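Esterase (PDB 3H2G) is a cell wall-degrading esterase of the rice pathogen Xanthomonas oryzae, probably cleaving ester bonds as an alpha/beta-hydrolase and contributing to virulence on rice. Local coordinates at residues Y79-W84 with D150-A155; S10-S15 with R156-H161; S64-I69 with K98-A103; Q116-V121 with V387-L392. All blocks are in the same frame, centred on the assembly; numbering follows the deposited sequence.

Contact 1 (Y79-W84 with D150-A155); sequences YPLLGW and DAMRAA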
loop_
_atom_site.group_PDB
_atom_site.type_symbol
_atom_site.label_atom_id
_atom_site.label_comp_id
_atom_site.label_asym_id
_atom_site.label_seq_id
_atom_site.Cartn_x
_atom_site.Cartn_y
_atom_site.Cartn_z
ATOM N N TYR A 79 -10.674 -21.372 -0.801
ATOM C CA TYR A 79 -9.700 -20.415 -0.283
ATOM C C TYR A 79 -10.274 -19.022 -0.108
ATOM O O TYR A 79 -11.137 -18.593 -0.870
ATOM C CB TYR A 79 -8.514 -20.282 -1.242
ATOM C CG TYR A 79 -7.949 -21.582 -1.747
ATOM C CD1 TYR A 79 -7.287 -22.457 -0.890
ATOM C CD2 TYR A 79 -8.072 -21.935 -3.089
ATOM C CE1 TYR A 79 -6.755 -23.659 -1.359
ATOM C CE2 TYR A 79 -7.546 -23.130 -3.570
ATOM C CZ TYR A 79 -6.890 -23.987 -2.700
ATOM O OH TYR A 79 -6.378 -25.172 -3.174
ATOM N N PRO A 80 -9.793 -18.289 0.905
ATOM C CA PRO A 80 -10.283 -16.927 1.121
ATOM C C PRO A 80 -9.565 -16.055 0.083
ATOM O O PRO A 80 -8.502 -16.434 -0.413
ATOM C CB PRO A 80 -9.826 -16.621 2.545
ATOM C CG PRO A 80 -8.527 -17.376 2.638
ATOM C CD PRO A 80 -8.879 -18.701 1.988
ATOM N N LEU A 81 -10.150 -14.912 -0.256
ATOM C CA LEU A 81 -9.549 -14.003 -1.228
ATOM C C LEU A 81 -9.004 -12.786 -0.493
ATOM O O LEU A 81 -9.765 -12.028 0.106
ATOM C CB LEU A 81 -10.591 -13.556 -2.259
ATOM C CG LEU A 81 -10.104 -12.559 -3.318
ATOM C CD1 LEU A 81 -9.016 -13.197 -4.158
ATOM C CD2 LEU A 81 -11.271 -12.130 -4.202
ATOM N N LEU A 82 -7.688 -12.603 -0.543
ATOM C CA LEU A 82 -7.041 -11.481 0.132
ATOM C C LEU A 82 -6.561 -10.411 -0.843
ATOM O O LEU A 82 -5.708 -10.673 -1.690
ATOM C CB LEU A 82 -5.848 -11.984 0.954
ATOM C CG LEU A 82 -4.996 -10.923 1.659
ATOM C CD1 LEU A 82 -5.824 -10.219 2.717
ATOM C CD2 LEU A 82 -3.777 -11.587 2.294
ATOM N N GLY A 83 -7.125 -9.210 -0.724
ATOM C CA GLY A 83 -6.722 -8.104 -1.578
ATOM C C GLY A 83 -5.530 -7.454 -0.906
ATOM O O GLY A 83 -5.560 -7.201 0.301
ATOM N N TRP A 84 -4.487 -7.175 -1.681
ATOM C CA TRP A 84 -3.261 -6.601 -1.140
ATOM C C TRP A 84 -2.849 -5.253 -1.723
ATOM O O TRP A 84 -2.942 -5.027 -2.932
ATOM C CB TRP A 84 -2.113 -7.605 -1.337
ATOM C CG TRP A 84 -0.758 -7.080 -0.966
ATOM C CD1 TRP A 84 0.179 -6.536 -1.806
ATOM C CD2 TRP A 84 -0.194 -7.029 0.348
ATOM N NE1 TRP A 84 1.290 -6.152 -1.091
ATOM C CE2 TRP A 84 1.086 -6.442 0.233
ATOM C CE3 TRP A 84 -0.649 -7.423 1.615
ATOM C CZ2 TRP A 84 1.918 -6.240 1.341
ATOM C CZ3 TRP A 84 0.179 -7.222 2.716
ATOM C CH2 TRP A 84 1.450 -6.635 2.569
ATOM N N ASP A 150 -11.312 -3.203 -8.390
ATOM C CA ASP A 150 -11.408 -3.687 -9.760
ATOM C C ASP A 150 -10.404 -4.796 -10.073
ATOM O O ASP A 150 -10.638 -5.620 -10.958
ATOM C CB ASP A 150 -11.277 -2.504 -10.723
ATOM C CG ASP A 150 -12.494 -1.591 -10.672
ATOM O OD1 ASP A 150 -12.440 -0.458 -11.194
ATOM O OD2 ASP A 150 -13.520 -2.022 -10.102
ATOM N N ALA A 151 -9.293 -4.826 -9.340
ATOM C CA ALA A 151 -8.295 -5.874 -9.529
ATOM C C ALA A 151 -8.896 -7.170 -8.999
ATOM O O ALA A 151 -8.716 -8.238 -9.587
ATOM C CB ALA A 151 -7.016 -5.538 -8.761
ATOM N N MET A 152 -9.611 -7.070 -7.881
ATOM C CA MET A 152 -10.245 -8.236 -7.280
ATOM C C MET A 152 -11.368 -8.750 -8.180
ATOM O O MET A 152 -11.587 -9.956 -8.289
ATOM C CB MET A 152 -10.789 -7.880 -5.894
ATOM C CG MET A 152 -9.706 -7.477 -4.907
ATOM S SD MET A 152 -10.356 -7.195 -3.239
ATOM C CE MET A 152 -10.353 -8.816 -2.636
ATOM N N ARG A 153 -12.077 -7.830 -8.827
ATOM C CA ARG A 153 -13.155 -8.216 -9.730
ATOM C C ARG A 153 -12.581 -8.991 -10.914
ATOM O O ARG A 153 -13.092 -10.052 -11.279
ATOM C CB ARG A 153 -13.901 -6.976 -10.224
ATOM C CG ARG A 153 -14.774 -6.338 -9.157
ATOM C CD ARG A 153 -15.335 -4.998 -9.610
ATOM N NE ARG A 153 -16.397 -4.539 -8.721
ATOM C CZ ARG A 153 -16.866 -3.296 -8.691
ATOM N NH1 ARG A 153 -16.363 -2.370 -9.499
ATOM N NH2 ARG A 153 -17.852 -2.982 -7.861
ATOM N N ALA A 154 -11.508 -8.468 -11.501
ATOM C CA ALA A 154 -10.869 -9.115 -12.645
ATOM C C ALA A 154 -10.235 -10.448 -12.249
ATOM O O ALA A 154 -10.321 -11.430 -12.987
ATOM C CB ALA A 154 -9.825 -8.189 -13.250
ATOM N N ALA A 155 -9.596 -10.482 -11.083
ATOM C CA ALA A 155 -8.975 -11.711 -10.602
ATOM C C ALA A 155 -10.032 -12.802 -10.437
ATOM O O ALA A 155 -9.778 -13.971 -10.723
ATOM C CB ALA A 155 -8.268 -11.460 -9.271
#
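M152 lays its terminal methyl against L81 and G83, and the segments meet here by van der Waals contact alone, without a hydrogen bond. M152 CE is 3.8 Å from L81 CD2, and the two side chains run antiparallel alongside each other, so that the methionine end lies beside the leucine branch. The bend at chi3 (84°) turns CE aside from the otherwise extended chain and brings it in beside L81. Methionine suits this place because a long, flexible thioether can reach from the helix and lay its methyl on the strand at G83.

A second set of contacts is with the backbone. CE also comes to 3.8 Å from G83 N, while M152 SD lies 4.1 Å from G83 CA. With no side chain on G83, the sulfur can settle directly over the strand; the axes of segments 79-84 and 150-155 approach to 9.4 Å, their directions 142° apart.

The charged pair D150-R153 lies apart from the apolar touch. R153 NH1 pairs with D150 OD2 at 2.9 Å, a salt bridge whose hydrogen bond is weak in angle; D150 OD1 also pairs with R4, and R153 NE with E196. Helix 141-162 packs on one face of the central sheet of an alpha/beta-hydrolase fold. With no hydrogen bond between the two segments, the join depends on shape and the exclusion of water.

Contact 2 (S10-S15 with R156-H161); sequences SNFLTS and RSVLQH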
loop_
_atom_site.group_PDB
_atom_site.type_symbol
_atom_site.label_atom_id
_atom_site.label_comp_id
_atom_site.label_asym_id
_atom_site.label_seq_id
_atom_site.Cartn_x
_atom_site.Cartn_y
_atom_site.Cartn_z
ATOM N N SER A 10 -4.575 -11.901 -19.269
ATOM C CA SER A 10 -4.105 -12.633 -18.102
ATOM C C SER A 10 -3.023 -13.580 -18.586
ATOM O O SER A 10 -3.058 -14.052 -19.725
ATOM C CB SER A 10 -5.246 -13.406 -17.429
ATOM O OG SER A 10 -5.822 -14.362 -18.298
ATOM N N ASN A 11 -2.055 -13.852 -17.724
ATOM C CA ASN A 11 -0.952 -14.718 -18.096
ATOM C C ASN A 11 -0.332 -15.342 -16.857
ATOM O O ASN A 11 -0.193 -14.686 -15.825
ATOM C CB ASN A 11 0.097 -13.889 -18.845
ATOM C CG ASN A 11 1.228 -14.728 -19.384
ATOM O OD1 ASN A 11 1.008 -15.682 -20.130
ATOM N ND2 ASN A 11 2.452 -14.376 -19.013
ATOM N N PHE A 12 0.026 -16.616 -16.954
ATOM C CA PHE A 12 0.647 -17.292 -15.830
ATOM C C PHE A 12 2.148 -17.298 -16.065
ATOM O O PHE A 12 2.618 -17.658 -17.144
ATOM C CB PHE A 12 0.069 -18.700 -15.690
ATOM C CG PHE A 12 -1.422 -18.705 -15.506
ATOM C CD1 PHE A 12 -2.273 -18.687 -16.607
ATOM C CD2 PHE A 12 -1.976 -18.636 -14.230
ATOM C CE1 PHE A 12 -3.655 -18.596 -16.441
ATOM C CE2 PHE A 12 -3.356 -18.543 -14.053
ATOM C CZ PHE A 12 -4.197 -18.522 -15.161
ATOM N N LEU A 13 2.893 -16.871 -15.049
ATOM C CA LEU A 13 4.344 -16.768 -15.137
ATOM C C LEU A 13 5.139 -17.985 -14.696
ATOM O O LEU A 13 5.987 -18.477 -15.441
ATOM C CB LEU A 13 4.824 -15.554 -14.334
ATOM C CG LEU A 13 4.353 -14.183 -14.828
ATOM C CD1 LEU A 13 4.914 -13.085 -13.921
ATOM C CD2 LEU A 13 4.821 -13.981 -16.262
ATOM N N THR A 14 4.880 -18.455 -13.483
ATOM C CA THR A 14 5.606 -19.598 -12.941
ATOM C C THR A 14 4.882 -20.132 -11.711
ATOM O O THR A 14 3.842 -19.604 -11.312
ATOM C CB THR A 14 7.045 -19.184 -12.536
ATOM O OG1 THR A 14 7.780 -20.333 -12.094
ATOM C CG2 THR A 14 7.002 -18.163 -11.410
ATOM N N SER A 15 5.427 -21.190 -11.123
ATOM C CA SER A 15 4.849 -21.787 -9.924
ATOM C C SER A 15 5.984 -22.227 -9.016
ATOM O O SER A 15 7.073 -22.561 -9.487
ATOM C CB SER A 15 3.980 -23.001 -10.278
ATOM O OG SER A 15 2.889 -22.624 -11.098
ATOM N N ARG A 156 -11.217 -12.424 -9.965
ATOM C CA ARG A 156 -12.291 -13.395 -9.783
ATOM C C ARG A 156 -12.681 -14.034 -11.113
ATOM O O ARG A 156 -13.106 -15.193 -11.155
ATOM C CB ARG A 156 -13.510 -12.731 -9.128
ATOM C CG ARG A 156 -13.401 -12.669 -7.609
ATOM C CD ARG A 156 -14.594 -11.960 -6.976
ATOM N NE ARG A 156 -14.698 -12.242 -5.545
ATOM C CZ ARG A 156 -15.591 -11.678 -4.737
ATOM N NH1 ARG A 156 -16.456 -10.799 -5.219
ATOM N NH2 ARG A 156 -15.628 -12.003 -3.452
ATOM N N SER A 157 -12.542 -13.281 -12.199
ATOM C CA SER A 157 -12.860 -13.810 -13.518
ATOM C C SER A 157 -11.800 -14.845 -13.896
ATOM O O SER A 157 -12.114 -15.894 -14.465
ATOM C CB SER A 157 -12.898 -12.686 -14.553
ATOM O OG SER A 157 -13.967 -11.799 -14.273
ATOM N N VAL A 158 -10.545 -14.553 -13.568
ATOM C CA VAL A 158 -9.467 -15.488 -13.859
ATOM C C VAL A 158 -9.709 -16.753 -13.038
ATOM O O VAL A 158 -9.602 -17.870 -13.544
ATOM C CB VAL A 158 -8.081 -14.904 -13.477
ATOM C CG1 VAL A 158 -6.993 -15.959 -13.678
ATOM C CG2 VAL A 158 -7.783 -13.677 -14.323
ATOM N N LEU A 159 -10.052 -16.566 -11.768
ATOM C CA LEU A 159 -10.305 -17.685 -10.869
ATOM C C LEU A 159 -11.512 -18.516 -11.303
ATOM O O LEU A 159 -11.498 -19.743 -11.184
ATOM C CB LEU A 159 -10.493 -17.166 -9.441
ATOM C CG LEU A 159 -9.233 -16.497 -8.877
ATOM C CD1 LEU A 159 -9.592 -15.588 -7.711
ATOM C CD2 LEU A 159 -8.233 -17.575 -8.459
ATOM N N GLN A 160 -12.551 -17.851 -11.805
ATOM C CA GLN A 160 -13.750 -18.549 -12.269
ATOM C C GLN A 160 -13.410 -19.469 -13.438
ATOM O O GLN A 160 -13.851 -20.619 -13.489
ATOM C CB GLN A 160 -14.819 -17.548 -12.721
ATOM C CG GLN A 160 -15.483 -16.772 -11.598
ATOM C CD GLN A 160 -16.484 -15.745 -12.107
ATOM O OE1 GLN A 160 -17.422 -16.081 -12.832
ATOM N NE2 GLN A 160 -16.288 -14.486 -11.725
ATOM N N HIS A 161 -12.631 -18.952 -14.382
ATOM C CA HIS A 161 -12.238 -19.725 -15.554
ATOM C C HIS A 161 -11.394 -20.935 -15.158
ATOM O O HIS A 161 -11.514 -22.008 -15.748
ATOM C CB HIS A 161 -11.461 -18.839 -16.529
ATOM C CG HIS A 161 -11.168 -19.501 -17.838
ATOM N ND1 HIS A 161 -12.148 -20.092 -18.607
ATOM C CD2 HIS A 161 -10.008 -19.666 -18.517
ATOM C CE1 HIS A 161 -11.604 -20.593 -19.701
ATOM N NE2 HIS A 161 -10.306 -20.348 -19.671
#
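V158 reaches from helix 141-162 toward S10 and F12, two residues on alternate positions of the edge strand 7-16. Its CB forks at once, and the two methyls divide the work. CG1 stands anti to the backbone N (chi1 175°) and is carried to the phenylalanine: V158 CG1 and F12 CZ are 4.1 Å apart. The ring and the valine reach out to one another from the two segments; the contact is made by CZ, the far end of the ring, and the methyl approaches obliquely. CG1 also packs on L67 of strand 60-71, which places the valine across more than one strand of the sheet. The other branch, CG2, lies beside the backbone N and turns to the serine, with V158 CG2 at 4.0 Å from S10 CB. It is the methylene of S10 that is used here, its hydroxyl taking no part in the touch.

Valine is apt at this point because its branching at CB offers two short, rigid methyls close to the helix, one for each neighbour. F12 CA lies 10.5 Å from V158 CA, and the long phenylalanine side chain bridges that distance; at S10, whose CA is 7.4 Å from V158 CA, the methylene suffices. The same ring also meets R45 in a cation-pi interaction.

Strand 7-16 is held to strand 43-54 by backbone bonds such as that between N11 and E48. No hydrogen bond joins the two segments, so the buried valine contributes van der Waals contact, a light apolar seam where the helix meets the rim of the sheet.

Contact 3 (S64-I69 with K98-A103); sequences SGVLLI and KEIRDA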
loop_
_atom_site.group_PDB
_atom_site.type_symbol
_atom_site.label_atom_id
_atom_site.label_comp_id
_atom_site.label_asym_id
_atom_site.label_seq_id
_atom_site.Cartn_x
_atom_site.Cartn_y
_atom_site.Cartn_z
ATOM N N SER A 64 -2.794 -3.025 -14.072
ATOM C CA SER A 64 -2.313 -4.396 -14.068
ATOM C C SER A 64 -2.347 -4.914 -12.635
ATOM O O SER A 64 -2.575 -4.149 -11.695
ATOM C CB SER A 64 -0.891 -4.463 -14.642
ATOM O OG SER A 64 0.007 -3.626 -13.928
ATOM N N GLY A 65 -2.144 -6.213 -12.464
ATOM C CA GLY A 65 -2.174 -6.762 -11.123
ATOM C C GLY A 65 -1.490 -8.103 -11.025
ATOM O O GLY A 65 -1.104 -8.686 -12.036
ATOM N N VAL A 66 -1.334 -8.584 -9.796
ATOM C CA VAL A 66 -0.707 -9.870 -9.548
ATOM C C VAL A 66 -1.740 -10.767 -8.873
ATOM O O VAL A 66 -2.576 -10.298 -8.103
ATOM C CB VAL A 66 0.548 -9.726 -8.635
ATOM C CG1 VAL A 66 0.171 -9.067 -7.310
ATOM C CG2 VAL A 66 1.171 -11.090 -8.388
ATOM N N LEU A 67 -1.691 -12.054 -9.191
ATOM C CA LEU A 67 -2.614 -13.024 -8.613
ATOM C C LEU A 67 -1.821 -14.253 -8.202
ATOM O O LEU A 67 -1.158 -14.871 -9.034
ATOM C CB LEU A 67 -3.688 -13.417 -9.638
ATOM C CG LEU A 67 -4.572 -14.632 -9.316
ATOM C CD1 LEU A 67 -5.376 -14.372 -8.050
ATOM C CD2 LEU A 67 -5.506 -14.907 -10.494
ATOM N N LEU A 68 -1.879 -14.591 -6.918
ATOM C CA LEU A 68 -1.178 -15.762 -6.395
ATOM C C LEU A 68 -2.237 -16.801 -6.054
ATOM O O LEU A 68 -3.155 -16.531 -5.276
ATOM C CB LEU A 68 -0.368 -15.386 -5.149
ATOM C CG LEU A 68 0.645 -14.252 -5.350
ATOM C CD1 LEU A 68 1.385 -13.977 -4.044
ATOM C CD2 LEU A 68 1.630 -14.632 -6.450
ATOM N N ILE A 69 -2.115 -17.984 -6.647
ATOM C CA ILE A 69 -3.086 -19.052 -6.429
ATOM C C ILE A 69 -2.473 -20.258 -5.733
ATOM O O ILE A 69 -1.491 -20.829 -6.214
ATOM C CB ILE A 69 -3.685 -19.527 -7.775
ATOM C CG1 ILE A 69 -4.231 -18.328 -8.553
ATOM C CG2 ILE A 69 -4.786 -20.552 -7.527
ATOM C CD1 ILE A 69 -4.775 -18.686 -9.929
ATOM N N LYS A 98 5.943 -9.665 -12.042
ATOM C CA LYS A 98 7.257 -9.930 -12.610
ATOM C C LYS A 98 8.362 -9.831 -11.564
ATOM O O LYS A 98 9.381 -10.516 -11.664
ATOM C CB LYS A 98 7.523 -8.983 -13.782
ATOM C CG LYS A 98 6.699 -9.344 -15.014
ATOM C CD LYS A 98 7.078 -8.523 -16.232
ATOM C CE LYS A 98 6.395 -9.061 -17.484
ATOM N NZ LYS A 98 4.910 -9.016 -17.395
ATOM N N GLU A 99 8.160 -8.986 -10.557
ATOM C CA GLU A 99 9.146 -8.830 -9.493
ATOM C C GLU A 99 9.229 -10.126 -8.680
ATOM O O GLU A 99 10.319 -10.587 -8.344
ATOM C CB GLU A 99 8.763 -7.658 -8.586
ATOM C CG GLU A 99 9.757 -7.356 -7.471
ATOM C CD GLU A 99 11.171 -7.125 -7.978
ATOM O OE1 GLU A 99 11.336 -6.485 -9.040
ATOM O OE2 GLU A 99 12.122 -7.574 -7.305
ATOM N N ILE A 100 8.076 -10.714 -8.368
ATOM C CA ILE A 100 8.056 -11.963 -7.611
ATOM C C ILE A 100 8.729 -13.046 -8.448
ATOM O O ILE A 100 9.485 -13.873 -7.933
ATOM C CB ILE A 100 6.608 -12.383 -7.270
ATOM C CG1 ILE A 100 6.002 -11.371 -6.291
ATOM C CG2 ILE A 100 6.588 -13.788 -6.675
ATOM C CD1 ILE A 100 4.567 -11.659 -5.905
ATOM N N ARG A 101 8.466 -13.027 -9.749
ATOM C CA ARG A 101 9.063 -14.001 -10.651
ATOM C C ARG A 101 10.581 -13.819 -10.643
ATOM O O ARG A 101 11.328 -14.796 -10.568
ATOM C CB ARG A 101 8.507 -13.816 -12.067
ATOM C CG ARG A 101 8.730 -15.015 -12.975
ATOM C CD ARG A 101 9.936 -14.851 -13.883
ATOM N NE ARG A 101 9.616 -14.090 -15.089
ATOM C CZ ARG A 101 9.584 -12.765 -15.161
ATOM N NH1 ARG A 101 9.858 -12.034 -14.091
ATOM N NH2 ARG A 101 9.274 -12.169 -16.307
ATOM N N ASP A 102 11.037 -12.570 -10.705
ATOM C CA ASP A 102 12.472 -12.293 -10.685
ATOM C C ASP A 102 13.099 -12.764 -9.379
ATOM O O ASP A 102 14.235 -13.243 -9.364
ATOM C CB ASP A 102 12.753 -10.794 -10.847
ATOM C CG ASP A 102 12.336 -10.261 -12.202
ATOM O OD1 ASP A 102 12.221 -11.063 -13.152
ATOM O OD2 ASP A 102 12.136 -9.032 -12.315
ATOM N N ALA A 103 12.359 -12.616 -8.284
ATOM C CA ALA A 103 12.846 -13.017 -6.965
ATOM C C ALA A 103 12.691 -14.520 -6.743
ATOM O O ALA A 103 12.983 -15.031 -5.665
ATOM C CB ALA A 103 12.098 -12.246 -5.880
#
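The strand bearing V66 and L68 passes the helix bearing I100 with a wide gap between backbones, the nearest CA pair being V66 CA and K98 CA at 8.5 Å. One side chain bridges it. I100 points toward the strand and stretches out, with CD1 anti to CA (chi2 179°), and this extended chain brings its tip to two branches: I100 CD1 is 4.2 Å from V66 CG2 and 4.2 Å from L68 CD2.

V66 and L68 lie two positions apart, on the same side of strand 60-71, whereas L67 between them faces helix 141-162. The strand thus feeds hydrophobic layers on both faces of the alpha/beta-hydrolase sheet. Isoleucine has the reach to set one methyl against both partners, and L68 and I100 both touch V110 of helix 108-114, which extends the same apolar layer.

I100 makes the apolar contact, while K98, R101 and D102 carry charges around it. R101 NH1 pairs with D102 OD1 at 2.7 Å, and K98 forms salt bridges with E48 and E95. Burial of the isoleucine tip, unaided by hydrogen bonds between the segments, contributes hydrophobic contact between helix and sheet.

Contact 4 (Q116-V121 with V387-L392); sequences QGYVVV and VVRDQL
D390 OD1 is gripped twice by R389, the arginine that lies against Q116 and Y118: R389 NE and R389 NH2 each stand 3.0 Å from it. The oxygen lies almost in the guanidinium plane, a side-on grip of two nitrogens on one atom. The neighbouring turn is a Schellman motif that ends helix 108-114 before strand 119-123, a helix-to-strand link of the alpha/beta-hydrolase fold. G117 takes the positive phi of this motif (102°), which glycine adopts readily.

R389 is buried, and its charge is well provided for: NH2 also pairs with E38, and NH1 bonds to R112 O near the end of helix 108-114, where the helix dipole would probably suit a positive group. An arginine can serve all these partners, its chi3 bend (66°) swinging the guanidinium toward Q116.

Toward the turn the contact is one of surfaces. Q116 NE2 bonds Q39 O, and CG is the atom that meets R389, whereas Y118 sends its hydroxyl to D394 of the same helix 376-396. The tyrosine ring and guanidinium planes are 22° apart, but the touch is oblique, Y118 OH to R389 CG at 4.2 Å, and Q116 CG lies 3.9 Å from R389 NH1.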
loop_
_atom_site.group_PDB
_atom_site.type_symbol
_atom_site.label_atom_id
_atom_site.label_comp_id
_atom_site.label_asym_id
_atom_site.label_seq_id
_atom_site.Cartn_x
_atom_site.Cartn_y
_atom_site.Cartn_z
ATOM N N GLN A 116 -0.059 -20.689 2.457
ATOM C CA GLN A 116 -0.931 -21.171 3.516
ATOM C C GLN A 116 -2.393 -21.258 3.082
ATOM O O GLN A 116 -3.281 -21.453 3.914
ATOM C CB GLN A 116 -0.808 -20.275 4.752
ATOM C CG GLN A 116 0.545 -20.344 5.445
ATOM C CD GLN A 116 0.951 -21.761 5.824
ATOM O OE1 GLN A 116 0.111 -22.593 6.180
ATOM N NE2 GLN A 116 2.250 -22.039 5.767
ATOM N N GLY A 117 -2.645 -21.096 1.786
ATOM C CA GLY A 117 -4.008 -21.209 1.289
ATOM C C GLY A 117 -4.752 -19.924 0.983
ATOM O O GLY A 117 -5.945 -19.957 0.691
ATOM N N TYR A 118 -4.066 -18.791 1.060
ATOM C CA TYR A 118 -4.704 -17.515 0.765
ATOM C C TYR A 118 -4.527 -17.134 -0.700
ATOM O O TYR A 118 -3.412 -17.135 -1.214
ATOM C CB TYR A 118 -4.112 -16.391 1.624
ATOM C CG TYR A 118 -4.460 -16.458 3.091
ATOM C CD1 TYR A 118 -3.751 -17.283 3.963
ATOM C CD2 TYR A 118 -5.504 -15.691 3.610
ATOM C CE1 TYR A 118 -4.071 -17.343 5.316
ATOM C CE2 TYR A 118 -5.837 -15.745 4.963
ATOM C CZ TYR A 118 -5.116 -16.571 5.808
ATOM O OH TYR A 118 -5.440 -16.632 7.141
ATOM N N VAL A 119 -5.626 -16.826 -1.380
ATOM C CA VAL A 119 -5.530 -16.375 -2.762
ATOM C C VAL A 119 -5.194 -14.898 -2.586
ATOM O O VAL A 119 -5.887 -14.183 -1.859
ATOM C CB VAL A 119 -6.869 -16.525 -3.516
ATOM C CG1 VAL A 119 -6.773 -15.875 -4.894
ATOM C CG2 VAL A 119 -7.212 -17.998 -3.670
ATOM N N VAL A 120 -4.119 -14.442 -3.219
ATOM C CA VAL A 120 -3.704 -13.055 -3.072
ATOM C C VAL A 120 -3.810 -12.275 -4.372
ATOM O O VAL A 120 -3.292 -12.697 -5.401
ATOM C CB VAL A 120 -2.247 -12.966 -2.555
ATOM C CG1 VAL A 120 -1.868 -11.507 -2.313
ATOM C CG2 VAL A 120 -2.095 -13.767 -1.273
ATOM N N VAL A 121 -4.491 -11.135 -4.311
ATOM C CA VAL A 121 -4.661 -10.279 -5.478
ATOM C C VAL A 121 -4.204 -8.868 -5.146
ATOM O O VAL A 121 -4.624 -8.294 -4.143
ATOM C CB VAL A 121 -6.134 -10.198 -5.921
ATOM C CG1 VAL A 121 -6.240 -9.345 -7.184
ATOM C CG2 VAL A 121 -6.686 -11.589 -6.168
ATOM N N VAL A 387 2.254 -11.712 11.899
ATOM C CA VAL A 387 1.421 -11.433 13.068
ATOM C C VAL A 387 -0.071 -11.300 12.775
ATOM O O VAL A 387 -0.893 -11.899 13.472
ATOM C CB VAL A 387 1.905 -10.153 13.795
ATOM C CG1 VAL A 387 0.886 -9.718 14.845
ATOM C CG2 VAL A 387 3.253 -10.421 14.452
ATOM N N VAL A 388 -0.431 -10.522 11.757
ATOM C CA VAL A 388 -1.844 -10.344 11.438
ATOM C C VAL A 388 -2.474 -11.633 10.909
ATOM O O VAL A 388 -3.645 -11.907 11.163
ATOM C CB VAL A 388 -2.058 -9.194 10.423
ATOM C CG1 VAL A 388 -1.522 -7.888 11.011
ATOM C CG2 VAL A 388 -1.378 -9.509 9.107
ATOM N N ARG A 389 -1.698 -12.424 10.176
ATOM C CA ARG A 389 -2.202 -13.694 9.663
ATOM C C ARG A 389 -2.547 -14.585 10.854
ATOM O O ARG A 389 -3.642 -15.143 10.936
ATOM C CB ARG A 389 -1.136 -14.391 8.813
ATOM C CG ARG A 389 -1.539 -15.772 8.302
ATOM C CD ARG A 389 -0.320 -16.563 7.844
ATOM N NE ARG A 389 0.557 -16.886 8.970
ATOM C CZ ARG A 389 1.786 -17.381 8.855
ATOM N NH1 ARG A 389 2.308 -17.619 7.656
ATOM N NH2 ARG A 389 2.496 -17.640 9.943
ATOM N N ASP A 390 -1.601 -14.710 11.781
ATOM C CA ASP A 390 -1.791 -15.548 12.966
ATOM C C ASP A 390 -2.884 -15.065 13.917
ATOM O O ASP A 390 -3.684 -15.863 14.412
ATOM C CB ASP A 390 -0.489 -15.657 13.766
ATOM C CG ASP A 390 0.621 -16.356 13.005
ATOM O OD1 ASP A 390 0.352 -16.946 11.940
ATOM O OD2 ASP A 390 1.770 -16.321 13.491
ATOM N N GLN A 391 -2.915 -13.761 14.174
ATOM C CA GLN A 391 -3.882 -13.196 15.110
ATOM C C GLN A 391 -5.269 -12.852 14.587
ATOM O O GLN A 391 -6.228 -12.836 15.364
ATOM C CB GLN A 391 -3.273 -11.966 15.791
ATOM C CG GLN A 391 -2.177 -12.319 16.793
ATOM C CD GLN A 391 -1.550 -11.098 17.439
ATOM O OE1 GLN A 391 -2.233 -10.116 17.730
ATOM N NE2 GLN A 391 -0.244 -11.160 17.681
ATOM N N LEU A 392 -5.394 -12.583 13.291
ATOM C CA LEU A 392 -6.700 -12.232 12.738
ATOM C C LEU A 392 -7.141 -13.011 11.502
ATOM O O LEU A 392 -8.192 -13.644 11.514
ATOM C CB LEU A 392 -6.760 -10.736 12.408
ATOM C CG LEU A 392 -8.070 -10.267 11.749
ATOM C CD1 LEU A 392 -9.234 -10.456 12.719
ATOM C CD2 LEU A 392 -7.954 -8.805 11.340
#

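In the fold
Taken by their first segments, the contacts follow the chain as 2, 3, 1 and 4, and all reach the same mixed sheet. Contacts 1 and 2 share helix 141-162, their centres about 11 Å apart, on one face; contacts 3 and 4 lie on the other, about 17 Å apart, under helices 96-102 and 376-396. Strand 119-123 of contact 4 sits between strands 60-71 and 79-85, so it is hydrogen-bonded to both contact 3 and contact 1. Contacts 2 and 4 are the most distant pair, about 20 Å. They join helices to both faces of the sheet in the alpha/beta/alpha layering, the framework that probably carries the S176, D336 and H377 triad.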